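PDB 3O6N: APL1 from Anopheles gambiae, which probably pairs with the leucine-rich repeat protein LRIM1 in a heterodimeric complex that regulates complement-like immunity in the mosquito. Local coordinates for residues A[83-94]-A[107-118]. Numbering follows the deposited sequence. Where two conformers were deposited one is given.
Sequences EIDTYAFAYAHT and YLPPHVFQNVPL
From I84 facing L108 to H93 facing V116, the chain runs in the same direction through 83-94 and 107-118, two successive coils of the leucine-rich repeat solenoid on the side away from the parallel strands. Both bend through type I turns, and the CA atoms of H93 and V116 are 4.8 Å apart. I84 turns its side chain onto the neighbouring coil, meeting the P109 ring with CB, V112 CG2 with its own CG2 and L108 CD2 with CD1. The F89 ring and V112 run alongside each other in the same sense; V112 places CG2 opposite its own backbone N (chi1 73° for CG1), which carries that methyl to F89 CD2 at 3.6 Å, while A92 CB sits in plane at the ring's edge. A92 CB also packs on V116 CG1 (3.6 Å), and L65 and L98 extend this apolar layer. N115 ND2 donates to a lone pair of A90 O in that carbonyl's plane (3.3 Å), while A90 O stands 26° out of the N115 amide plane. H93 runs alongside N115, ring and amide 33° apart, its CE1 3.3 Å from N115 CB, and P117 CD lies at the ring's edge. One water donates to F89 O and V112 O and accepts from N115 N; a second joins Y107 O to I84 N, and a third H93 O to L118 N. Apolar packing, the F89 ring included, thus holds the inner side, while water bridges supply most polar links between coils whose backbones share no direct hydrogen bond here.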
# COMPACT_ATOMS: atom_id res chain seq x y z
N GLU A 83 26.15 7.84 -7.71
CA GLU A 83 25.98 9.15 -8.32
C GLU A 83 25.71 9.04 -9.82
O GLU A 83 26.16 8.10 -10.47
CB GLU A 83 27.22 10.03 -8.08
CG GLU A 83 27.14 11.40 -8.73
CD GLU A 83 28.33 12.28 -8.41
OE1 GLU A 83 28.98 12.04 -7.36
OE2 GLU A 83 28.63 13.20 -9.20
N ILE A 84 24.95 9.99 -10.34
CA ILE A 84 24.65 10.05 -11.77
C ILE A 84 25.37 11.24 -12.37
O ILE A 84 25.20 12.36 -11.90
CB ILE A 84 23.14 10.26 -11.99
CG1 ILE A 84 22.33 9.10 -11.43
CG2 ILE A 84 22.85 10.47 -13.48
CD1 ILE A 84 20.83 9.34 -11.47
N ASP A 85 26.18 11.02 -13.40
CA ASP A 85 26.86 12.13 -14.06
C ASP A 85 25.82 13.14 -14.54
O ASP A 85 24.77 12.76 -15.04
CB ASP A 85 27.69 11.65 -15.25
CG ASP A 85 28.49 12.77 -15.89
OD1 ASP A 85 29.60 13.07 -15.40
OD2 ASP A 85 28.00 13.36 -16.88
N THR A 86 26.13 14.42 -14.39
CA THR A 86 25.17 15.47 -14.71
C THR A 86 24.54 15.31 -16.09
O THR A 86 23.33 15.51 -16.26
CB THR A 86 25.81 16.87 -14.61
OG1 THR A 86 26.27 17.09 -13.27
CG2 THR A 86 24.80 17.95 -14.98
N TYR A 87 25.35 14.93 -17.08
CA TYR A 87 24.85 14.83 -18.45
C TYR A 87 24.61 13.40 -18.91
O TYR A 87 24.52 13.14 -20.11
CB TYR A 87 25.79 15.58 -19.39
CG TYR A 87 25.98 17.01 -18.96
CD1 TYR A 87 24.95 17.93 -19.08
CD2 TYR A 87 27.18 17.44 -18.41
CE1 TYR A 87 25.10 19.24 -18.67
CE2 TYR A 87 27.35 18.76 -18.00
CZ TYR A 87 26.30 19.65 -18.14
OH TYR A 87 26.46 20.96 -17.73
N ALA A 88 24.49 12.48 -17.96
CA ALA A 88 24.29 11.07 -18.27
C ALA A 88 23.11 10.84 -19.21
O ALA A 88 23.16 9.97 -20.08
CB ALA A 88 24.11 10.26 -16.99
N PHE A 89 22.05 11.63 -19.05
CA PHE A 89 20.85 11.45 -19.86
C PHE A 89 20.64 12.55 -20.91
O PHE A 89 19.51 12.84 -21.29
CB PHE A 89 19.61 11.32 -18.97
CG PHE A 89 19.60 10.06 -18.14
CD1 PHE A 89 18.99 8.91 -18.62
CD2 PHE A 89 20.21 10.02 -16.90
CE1 PHE A 89 18.98 7.74 -17.87
CE2 PHE A 89 20.20 8.86 -16.14
CZ PHE A 89 19.59 7.72 -16.62
N ALA A 90 21.74 13.12 -21.38
CA ALA A 90 21.68 14.16 -22.41
C ALA A 90 21.12 13.63 -23.73
O ALA A 90 20.31 14.30 -24.38
CB ALA A 90 23.06 14.78 -22.62
N TYR A 91 21.55 12.43 -24.12
CA TYR A 91 21.08 11.82 -25.36
C TYR A 91 20.10 10.67 -25.10
O TYR A 91 20.17 9.63 -25.74
CB TYR A 91 22.27 11.28 -26.17
CG TYR A 91 23.21 12.34 -26.69
CD1 TYR A 91 23.11 12.79 -28.01
CD2 TYR A 91 24.19 12.90 -25.88
CE1 TYR A 91 23.97 13.76 -28.49
CE2 TYR A 91 25.04 13.87 -26.36
CZ TYR A 91 24.93 14.30 -27.67
OH TYR A 91 25.79 15.27 -28.15
N ALA A 92 19.19 10.87 -24.16
CA ALA A 92 18.27 9.81 -23.76
C ALA A 92 16.87 10.00 -24.35
O ALA A 92 15.90 9.44 -23.84
CB ALA A 92 18.20 9.72 -22.25
N HIS A 93 16.79 10.77 -25.43
CA HIS A 93 15.50 11.17 -26.01
C HIS A 93 14.55 10.03 -26.36
O HIS A 93 13.34 10.23 -26.45
CB HIS A 93 15.73 12.04 -27.25
CG HIS A 93 16.49 13.31 -26.97
ND1 HIS A 93 15.92 14.39 -26.34
CD2 HIS A 93 17.77 13.66 -27.24
CE1 HIS A 93 16.81 15.35 -26.23
NE2 HIS A 93 17.95 14.94 -26.77
N THR A 94 15.09 8.83 -26.56
CA THR A 94 14.26 7.70 -26.98
C THR A 94 13.81 6.81 -25.82
O THR A 94 12.99 5.90 -26.01
CB THR A 94 14.99 6.83 -28.02
OG1 THR A 94 16.21 6.33 -27.46
CG2 THR A 94 15.30 7.64 -29.28
N TYR A 107 21.15 11.88 -4.81
CA TYR A 107 20.40 13.00 -5.37
C TYR A 107 20.22 12.88 -6.88
O TYR A 107 20.99 12.21 -7.56
CB TYR A 107 21.07 14.33 -5.02
CG TYR A 107 22.37 14.56 -5.76
CD1 TYR A 107 22.41 15.33 -6.91
CD2 TYR A 107 23.56 14.00 -5.31
CE1 TYR A 107 23.59 15.54 -7.59
CE2 TYR A 107 24.75 14.21 -5.98
CZ TYR A 107 24.76 14.98 -7.13
OH TYR A 107 25.94 15.19 -7.80
N LEU A 108 19.19 13.55 -7.39
CA LEU A 108 18.96 13.62 -8.82
C LEU A 108 19.45 14.96 -9.34
O LEU A 108 19.04 16.01 -8.83
CB LEU A 108 17.47 13.46 -9.13
CG LEU A 108 16.77 12.18 -8.67
CD1 LEU A 108 15.26 12.29 -8.87
CD2 LEU A 108 17.32 10.97 -9.41
N PRO A 109 20.34 14.95 -10.35
CA PRO A 109 20.69 16.21 -11.01
C PRO A 109 19.43 16.94 -11.46
O PRO A 109 18.53 16.31 -12.01
CB PRO A 109 21.51 15.75 -12.22
CG PRO A 109 22.10 14.44 -11.79
CD PRO A 109 21.05 13.80 -10.92
N PRO A 110 19.36 18.26 -11.23
CA PRO A 110 18.15 19.06 -11.46
C PRO A 110 17.50 18.85 -12.83
O PRO A 110 16.27 18.82 -12.92
CB PRO A 110 18.66 20.50 -11.34
CG PRO A 110 19.83 20.40 -10.42
CD PRO A 110 20.47 19.07 -10.71
N HIS A 111 18.30 18.70 -13.87
CA HIS A 111 17.75 18.56 -15.22
C HIS A 111 17.96 17.17 -15.79
O HIS A 111 17.98 16.98 -17.00
CB HIS A 111 18.34 19.63 -16.14
CG HIS A 111 18.15 21.03 -15.64
ND1 HIS A 111 16.91 21.62 -15.55
CD2 HIS A 111 19.04 21.94 -15.19
CE1 HIS A 111 17.04 22.85 -15.07
NE2 HIS A 111 18.33 23.06 -14.84
N VAL A 112 18.10 16.18 -14.91
CA VAL A 112 18.37 14.82 -15.34
C VAL A 112 17.30 14.27 -16.29
O VAL A 112 17.60 13.48 -17.17
CB VAL A 112 18.56 13.86 -14.14
CG1 VAL A 112 17.23 13.58 -13.46
CG2 VAL A 112 19.22 12.57 -14.61
N PHE A 113 16.05 14.69 -16.10
CA PHE A 113 14.96 14.19 -16.93
C PHE A 113 14.44 15.28 -17.86
O PHE A 113 13.25 15.31 -18.19
CB PHE A 113 13.83 13.64 -16.06
CG PHE A 113 14.26 12.51 -15.16
CD1 PHE A 113 15.11 11.52 -15.63
CD2 PHE A 113 13.84 12.46 -13.84
CE1 PHE A 113 15.52 10.49 -14.80
CE2 PHE A 113 14.24 11.43 -13.01
CZ PHE A 113 15.08 10.44 -13.49
N GLN A 114 15.34 16.16 -18.29
CA GLN A 114 14.97 17.25 -19.18
C GLN A 114 14.85 16.77 -20.62
O GLN A 114 14.11 17.36 -21.42
CB GLN A 114 16.01 18.37 -19.10
CG GLN A 114 15.63 19.63 -19.86
CD GLN A 114 16.74 20.67 -19.86
OE1 GLN A 114 17.92 20.34 -19.72
NE2 GLN A 114 16.36 21.94 -20.00
N ASN A 115 15.57 15.71 -20.96
CA ASN A 115 15.58 15.19 -22.32
C ASN A 115 15.05 13.76 -22.47
O ASN A 115 15.55 13.00 -23.30
CB ASN A 115 16.99 15.28 -22.91
CG ASN A 115 17.44 16.71 -23.11
OD1 ASN A 115 16.62 17.63 -23.20
ND2 ASN A 115 18.75 16.91 -23.21
N VAL A 116 14.06 13.40 -21.66
CA VAL A 116 13.38 12.11 -21.80
C VAL A 116 11.87 12.31 -21.95
O VAL A 116 11.09 11.87 -21.10
CB VAL A 116 13.66 11.17 -20.61
CG1 VAL A 116 15.09 10.66 -20.66
CG2 VAL A 116 13.38 11.87 -19.29
N PRO A 117 11.45 12.96 -23.04
CA PRO A 117 10.04 13.31 -23.22
C PRO A 117 9.10 12.11 -23.35
O PRO A 117 7.90 12.25 -23.11
CB PRO A 117 10.04 14.11 -24.54
CG PRO A 117 11.28 13.65 -25.25
CD PRO A 117 12.28 13.42 -24.17
N LEU A 118 9.64 10.94 -23.70
CA LEU A 118 8.80 9.77 -23.93
C LEU A 118 8.71 8.86 -22.70
O LEU A 118 8.16 7.77 -22.78
CB LEU A 118 9.32 8.96 -25.12
CG LEU A 118 9.44 9.69 -26.46
CD1 LEU A 118 9.92 8.73 -27.55
CD2 LEU A 118 8.10 10.31 -26.84
O HOH W 1 23.58 11.77 -8.41
O HOH W 2 17.32 13.91 -19.79
O HOH W 3 12.27 9.96 -23.86